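Local coordinates for DegV family protein (Thermus thermophilus, PDB 2DT8) that binds a fatty acid, here palmitic acid, and carries a zinc ion at a separate site, its physiological role being unsettled, at residues D152-L165 and A265-S279. Residues are numbered along the deposited sequence; the frame is centred on the assembly and turned at random.
Sequences DHFVRFSVATLEFL and ASHTGPGTYGFYAYS. With PLM (palmitic acid), chain C.
S266 presents its backbone O at the edge of the F164 ring, 3.4 Å from CD2 and in the ring plane, where the aromatic hydrogens are partly positive. H267 next lays one face of its imidazole along palmitic acid, CD2 lying 3.5 Å from ligand C5, while NE2 bonds to T61, whose hydroxyl also holds the fatty acid. Water 4 donates to both T268 O and T161 O, and T268 CG2 meets the middle of the acyl chain. G269 sets CA over a face of F164, a CH-pi contact at 3.9 Å from the ring centroid; a CB at G269 would collide with that ring. P270, held to A160 N through its carbonyl, brings CD to 3.5 Å from F164 CE1. T272 OG1 accepts from T268 OG1 and donates to G269 O, tying off the turn. From Y273 on, the chain pairs antiparallel with 154-158, edge strand of a mixed four-stranded sheet, and on its other side with 225-231. Y273 has CG wedged between its own N and carbonyl carbon (chi1 64°), which brings the ring beside S158 CB in an off-centre CH-pi contact. G274 lies against the backbone of F157, with CA atoms 3.9 Å apart, too close for any side chain. Palmitic acid CD lies over the centre of one F157 ring face. F275 meets F154 obliquely on the sheet face opposite V155 and F157, CZ to CE2 3.5 Å. Y276 receives V155 CB over one ring face, while H153 CD2 comes in at its edge and water 2 joins its OH to H153 NE2; H153 ND1 bonds to L149 O. A leucine here in place of Y276 would probably leave that water without its phenolic mate and V155 without an aromatic face. Water 1 links S279 N to D152 O. Backbone bonds and waters thus knit strands and loops, while F157, H267, T268 and Y276 offer an apolar wall, suited to a lipid tail.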
loop_
_atom_site.group_PDB
_atom_site.type_symbol
_atom_site.label_atom_id
_atom_site.label_comp_id
_atom_site.label_asym_id
_atom_site.label_seq_id
_atom_site.Cartn_x
_atom_site.Cartn_y
_atom_site.Cartn_z
ATOM N N ASP A 152 -5.803 -3.600 -13.570
ATOM C CA ASP A 152 -4.623 -3.246 -14.333
ATOM C C ASP A 152 -3.674 -2.276 -13.632
ATOM O O ASP A 152 -3.824 -1.059 -13.718
ATOM C CB ASP A 152 -5.077 -2.669 -15.686
ATOM C CG ASP A 152 -3.918 -2.232 -16.578
ATOM O OD1 ASP A 152 -2.855 -2.883 -16.546
ATOM O OD2 ASP A 152 -4.079 -1.242 -17.334
ATOM N N HIS A 153 -2.722 -2.830 -12.894
ATOM C CA HIS A 153 -1.702 -2.015 -12.251
ATOM C C HIS A 153 -0.447 -2.859 -12.117
ATOM O O HIS A 153 -0.431 -4.055 -12.446
ATOM C CB HIS A 153 -2.159 -1.416 -10.901
ATOM C CG HIS A 153 -2.365 -2.411 -9.802
ATOM N ND1 HIS A 153 -3.613 -2.884 -9.456
ATOM C CD2 HIS A 153 -1.498 -2.950 -8.913
ATOM C CE1 HIS A 153 -3.505 -3.666 -8.395
ATOM N NE2 HIS A 153 -2.232 -3.722 -8.046
ATOM N N PHE A 154 0.623 -2.216 -11.678
ATOM C CA PHE A 154 1.901 -2.879 -11.559
ATOM C C PHE A 154 2.476 -2.740 -10.165
ATOM O O PHE A 154 2.311 -1.707 -9.530
ATOM C CB PHE A 154 2.877 -2.234 -12.545
ATOM C CG PHE A 154 4.251 -2.813 -12.507
ATOM C CD1 PHE A 154 4.544 -3.955 -13.236
ATOM C CD2 PHE A 154 5.251 -2.228 -11.729
ATOM C CE1 PHE A 154 5.822 -4.513 -13.202
ATOM C CE2 PHE A 154 6.528 -2.783 -11.690
ATOM C CZ PHE A 154 6.809 -3.923 -12.426
ATOM N N VAL A 155 3.128 -3.799 -9.699
ATOM C CA VAL A 155 3.823 -3.750 -8.422
ATOM C C VAL A 155 4.925 -4.793 -8.332
ATOM O O VAL A 155 4.744 -5.952 -8.702
ATOM C CB VAL A 155 2.872 -3.902 -7.184
ATOM C CG1 VAL A 155 1.993 -5.143 -7.312
ATOM C CG2 VAL A 155 3.718 -3.972 -5.896
ATOM N N ARG A 156 6.095 -4.343 -7.886
ATOM C CA ARG A 156 7.226 -5.223 -7.649
ATOM C C ARG A 156 7.938 -4.701 -6.420
ATOM O O ARG A 156 8.048 -3.492 -6.223
ATOM C CB ARG A 156 8.225 -5.211 -8.812
ATOM C CG ARG A 156 7.798 -5.996 -10.038
ATOM C CD ARG A 156 7.681 -7.488 -9.755
ATOM N NE ARG A 156 7.401 -8.246 -10.978
ATOM C CZ ARG A 156 6.212 -8.309 -11.571
ATOM N NH1 ARG A 156 5.170 -7.663 -11.067
ATOM N NH2 ARG A 156 6.056 -9.026 -12.682
ATOM N N PHE A 157 8.411 -5.612 -5.586
ATOM C CA PHE A 157 9.185 -5.201 -4.424
ATOM C C PHE A 157 10.115 -6.316 -3.993
ATOM O O PHE A 157 9.949 -7.475 -4.381
ATOM C CB PHE A 157 8.291 -4.765 -3.242
ATOM C CG PHE A 157 7.488 -5.876 -2.608
ATOM C CD1 PHE A 157 6.303 -6.335 -3.192
ATOM C CD2 PHE A 157 7.882 -6.423 -1.387
ATOM C CE1 PHE A 157 5.523 -7.315 -2.557
ATOM C CE2 PHE A 157 7.111 -7.402 -0.747
ATOM C CZ PHE A 157 5.924 -7.851 -1.337
ATOM N N SER A 158 11.136 -5.942 -3.229
ATOM C CA SER A 158 12.078 -6.907 -2.680
ATOM C C SER A 158 12.157 -6.630 -1.181
ATOM O O SER A 158 11.726 -5.568 -0.709
ATOM C CB SER A 158 13.451 -6.750 -3.333
ATOM O OG SER A 158 14.325 -7.803 -2.951
ATOM N N VAL A 159 12.689 -7.599 -0.436
ATOM C CA VAL A 159 12.823 -7.509 1.017
ATOM C C VAL A 159 14.152 -8.130 1.429
ATOM O O VAL A 159 14.695 -8.967 0.709
ATOM C CB VAL A 159 11.682 -8.276 1.736
ATOM C CG1 VAL A 159 10.348 -7.597 1.477
ATOM C CG2 VAL A 159 11.618 -9.721 1.238
ATOM N N ALA A 160 14.678 -7.725 2.581
ATOM C CA ALA A 160 15.950 -8.274 3.051
ATOM C C ALA A 160 15.781 -9.725 3.479
ATOM O O ALA A 160 16.693 -10.534 3.319
ATOM C CB ALA A 160 16.479 -7.447 4.228
ATOM N N THR A 161 14.615 -10.046 4.030
ATOM C CA THR A 161 14.327 -11.397 4.493
ATOM C C THR A 161 12.847 -11.688 4.339
ATOM O O THR A 161 12.024 -10.771 4.321
ATOM C CB THR A 161 14.687 -11.584 5.993
ATOM O OG1 THR A 161 14.269 -12.886 6.421
ATOM C CG2 THR A 161 13.970 -10.549 6.866
ATOM N N LEU A 162 12.516 -12.965 4.210
ATOM C CA LEU A 162 11.120 -13.354 4.101
ATOM C C LEU A 162 10.548 -13.646 5.494
ATOM O O LEU A 162 9.374 -13.963 5.633
ATOM C CB LEU A 162 10.986 -14.616 3.234
ATOM C CG LEU A 162 11.386 -14.508 1.761
ATOM C CD1 LEU A 162 11.283 -15.885 1.118
ATOM C CD2 LEU A 162 10.488 -13.519 1.048
ATOM N N GLU A 163 11.368 -13.489 6.530
ATOM C CA GLU A 163 10.935 -13.817 7.886
ATOM C C GLU A 163 9.758 -13.030 8.451
ATOM O O GLU A 163 8.933 -13.592 9.184
ATOM C CB GLU A 163 12.121 -13.734 8.853
ATOM C CG GLU A 163 11.887 -14.360 10.236
ATOM C CD GLU A 163 11.640 -15.862 10.201
ATOM O OE1 GLU A 163 12.050 -16.531 9.230
ATOM O OE2 GLU A 163 11.040 -16.372 11.173
ATOM N N PHE A 164 9.666 -11.738 8.145
ATOM C CA PHE A 164 8.536 -10.970 8.665
ATOM C C PHE A 164 7.241 -11.358 7.959
ATOM O O PHE A 164 6.166 -11.392 8.575
ATOM C CB PHE A 164 8.793 -9.465 8.539
ATOM C CG PHE A 164 9.810 -8.945 9.525
ATOM C CD1 PHE A 164 11.155 -9.289 9.411
ATOM C CD2 PHE A 164 9.421 -8.118 10.564
ATOM C CE1 PHE A 164 12.093 -8.809 10.324
ATOM C CE2 PHE A 164 10.354 -7.636 11.482
ATOM C CZ PHE A 164 11.695 -7.983 11.360
ATOM N N LEU A 165 7.341 -11.655 6.669
ATOM C CA LEU A 165 6.176 -12.071 5.905
ATOM C C LEU A 165 5.699 -13.423 6.441
ATOM O O LEU A 165 4.511 -13.669 6.612
ATOM C CB LEU A 165 6.518 -12.134 4.418
ATOM C CG LEU A 165 6.543 -10.779 3.703
ATOM C CD1 LEU A 165 7.163 -10.930 2.333
ATOM C CD2 LEU A 165 5.133 -10.241 3.597
ATOM N N ALA A 265 5.482 -2.130 7.227
ATOM C CA ALA A 265 6.854 -2.565 7.474
ATOM C C ALA A 265 6.946 -3.709 8.483
ATOM O O ALA A 265 7.899 -4.493 8.444
ATOM C CB ALA A 265 7.698 -1.389 7.949
ATOM N N SER A 266 5.975 -3.797 9.389
ATOM C CA SER A 266 5.946 -4.872 10.392
ATOM C C SER A 266 5.800 -6.238 9.719
ATOM O O SER A 266 6.150 -7.273 10.299
ATOM C CB SER A 266 4.775 -4.684 11.363
ATOM O OG SER A 266 4.992 -3.587 12.240
ATOM N N HIS A 267 5.268 -6.230 8.497
ATOM C CA HIS A 267 5.086 -7.458 7.733
ATOM C C HIS A 267 6.128 -7.670 6.650
ATOM O O HIS A 267 6.531 -8.798 6.393
ATOM C CB HIS A 267 3.691 -7.486 7.133
ATOM C CG HIS A 267 2.624 -7.598 8.166
ATOM N ND1 HIS A 267 2.215 -8.811 8.690
ATOM C CD2 HIS A 267 1.954 -6.648 8.860
ATOM C CE1 HIS A 267 1.347 -8.598 9.657
ATOM N NE2 HIS A 267 1.170 -7.289 9.782
ATOM N N THR A 268 6.579 -6.602 6.004
ATOM C CA THR A 268 7.597 -6.777 4.963
ATOM C C THR A 268 8.997 -6.934 5.554
ATOM O O THR A 268 9.816 -7.710 5.052
ATOM C CB THR A 268 7.606 -5.600 3.970
ATOM O OG1 THR A 268 7.928 -4.393 4.667
ATOM C CG2 THR A 268 6.239 -5.444 3.294
ATOM N N GLY A 269 9.269 -6.190 6.622
ATOM C CA GLY A 269 10.563 -6.279 7.264
ATOM C C GLY A 269 11.554 -5.241 6.782
ATOM O O GLY A 269 11.216 -4.382 5.969
ATOM N N PRO A 270 12.799 -5.296 7.268
ATOM C CA PRO A 270 13.833 -4.337 6.870
ATOM C C PRO A 270 14.280 -4.484 5.420
ATOM O O PRO A 270 14.074 -5.526 4.789
ATOM C CB PRO A 270 14.966 -4.618 7.859
ATOM C CG PRO A 270 14.810 -6.074 8.149
ATOM C CD PRO A 270 13.310 -6.245 8.274
ATOM N N GLY A 271 14.886 -3.421 4.900
ATOM C CA GLY A 271 15.384 -3.440 3.537
ATOM C C GLY A 271 14.344 -3.669 2.461
ATOM O O GLY A 271 14.640 -4.272 1.431
ATOM N N THR A 272 13.124 -3.194 2.691
ATOM C CA THR A 272 12.075 -3.362 1.692
ATOM C C THR A 272 12.125 -2.180 0.728
ATOM O O THR A 272 12.364 -1.044 1.135
ATOM C CB THR A 272 10.671 -3.411 2.354
ATOM O OG1 THR A 272 10.624 -4.501 3.285
ATOM C CG2 THR A 272 9.571 -3.620 1.306
ATOM N N TYR A 273 11.938 -2.450 -0.559
ATOM C CA TYR A 273 11.905 -1.375 -1.548
ATOM C C TYR A 273 11.166 -1.872 -2.775
ATOM O O TYR A 273 11.100 -3.074 -3.021
ATOM C CB TYR A 273 13.318 -0.905 -1.940
ATOM C CG TYR A 273 14.166 -1.939 -2.637
ATOM C CD1 TYR A 273 14.912 -2.870 -1.910
ATOM C CD2 TYR A 273 14.229 -1.990 -4.033
ATOM C CE1 TYR A 273 15.694 -3.810 -2.548
ATOM C CE2 TYR A 273 15.007 -2.934 -4.681
ATOM C CZ TYR A 273 15.738 -3.840 -3.937
ATOM O OH TYR A 273 16.519 -4.769 -4.575
ATOM N N GLY A 274 10.593 -0.948 -3.535
ATOM C CA GLY A 274 9.878 -1.345 -4.736
ATOM C C GLY A 274 9.011 -0.150 -5.136
ATOM O O GLY A 274 9.207 0.972 -4.686
ATOM N N PHE A 275 8.025 -0.478 -5.990
ATOM C CA PHE A 275 7.160 0.586 -6.459
ATOM C C PHE A 275 5.851 0.050 -7.041
ATOM O O PHE A 275 5.764 -1.079 -7.507
ATOM C CB PHE A 275 7.715 1.683 -7.395
ATOM C CG PHE A 275 8.008 1.096 -8.745
ATOM C CD1 PHE A 275 9.176 0.371 -8.940
ATOM C CD2 PHE A 275 7.130 1.305 -9.797
ATOM C CE1 PHE A 275 9.466 -0.145 -10.194
ATOM C CE2 PHE A 275 7.428 0.783 -11.052
ATOM C CZ PHE A 275 8.593 0.056 -11.257
ATOM N N TYR A 276 4.831 0.918 -6.930
ATOM C CA TYR A 276 3.556 0.536 -7.507
ATOM C C TYR A 276 3.451 1.505 -8.685
ATOM O O TYR A 276 4.123 2.527 -8.745
ATOM C CB TYR A 276 2.444 0.978 -6.496
ATOM C CG TYR A 276 1.808 -0.214 -5.874
ATOM C CD1 TYR A 276 0.789 -0.885 -6.544
ATOM C CD2 TYR A 276 2.213 -0.656 -4.614
ATOM C CE1 TYR A 276 0.186 -1.993 -5.966
ATOM C CE2 TYR A 276 1.603 -1.757 -4.032
ATOM C CZ TYR A 276 0.592 -2.422 -4.701
ATOM O OH TYR A 276 -0.006 -3.532 -4.137
ATOM N N ALA A 277 2.571 1.102 -9.619
ATOM C CA ALA A 277 2.382 1.957 -10.776
ATOM C C ALA A 277 1.012 1.736 -11.655
ATOM O O ALA A 277 0.471 0.640 -11.548
ATOM C CB ALA A 277 3.469 1.924 -11.953
ATOM N N TYR A 278 0.489 2.739 -12.347
ATOM C CA TYR A 278 -0.706 2.550 -13.170
ATOM C C TYR A 278 -0.623 3.564 -14.290
ATOM O O TYR A 278 0.234 4.452 -14.263
ATOM C CB TYR A 278 -2.020 2.721 -12.392
ATOM C CG TYR A 278 -2.387 4.134 -12.011
ATOM C CD1 TYR A 278 -1.908 4.701 -10.831
ATOM C CD2 TYR A 278 -3.238 4.897 -12.815
ATOM C CE1 TYR A 278 -2.266 5.983 -10.457
ATOM C CE2 TYR A 278 -3.601 6.192 -12.449
ATOM C CZ TYR A 278 -3.110 6.730 -11.268
ATOM O OH TYR A 278 -3.446 8.007 -10.901
ATOM N N SER A 279 -1.485 3.424 -15.285
ATOM C CA SER A 279 -1.479 4.345 -16.412
ATOM C C SER A 279 -2.858 4.920 -16.641
ATOM O O SER A 279 -3.855 4.402 -16.129
ATOM C CB SER A 279 -0.998 3.635 -17.677
ATOM O OG SER A 279 -1.905 2.615 -18.065
HETATM C C1 PLM C . -3.636 -5.727 10.093
HETATM O O1 PLM C . -4.885 -5.999 9.705
HETATM O O2 PLM C . -3.275 -6.040 11.207
HETATM C C2 PLM C . -2.684 -5.036 9.139
HETATM C C3 PLM C . -2.046 -6.086 8.224
HETATM C C4 PLM C . -1.039 -5.424 7.279
HETATM C C5 PLM C . -0.452 -6.488 6.353
HETATM C C6 PLM C . 0.485 -5.843 5.334
HETATM C C7 PLM C . 1.080 -6.930 4.460
HETATM C C8 PLM C . 1.848 -6.310 3.317
HETATM C C9 PLM C . 2.138 -7.405 2.294
HETATM C CA PLM C . 3.357 -7.031 1.474
HETATM C CB PLM C . 2.897 -6.146 0.330
HETATM C CC PLM C . 3.397 -4.732 0.569
HETATM C CD PLM C . 4.207 -4.288 -0.634
HETATM C CE PLM C . 4.861 -2.944 -0.320
HETATM C CF PLM C . 5.775 -2.528 -1.482
HETATM C CG PLM C . 4.932 -1.954 -2.621
HETATM O O HOH W 1 -3.110 1.014 -15.296
HETATM O O HOH W 2 -1.673 -4.920 -5.587
HETATM O O HOH W 3 12.770 -7.948 5.214
HETATM O O HOH W 4 9.711 -10.438 5.426
HETATM O O HOH W 5 5.755 -9.960 10.889
HETATM O O HOH W 6 3.230 -11.043 7.347
#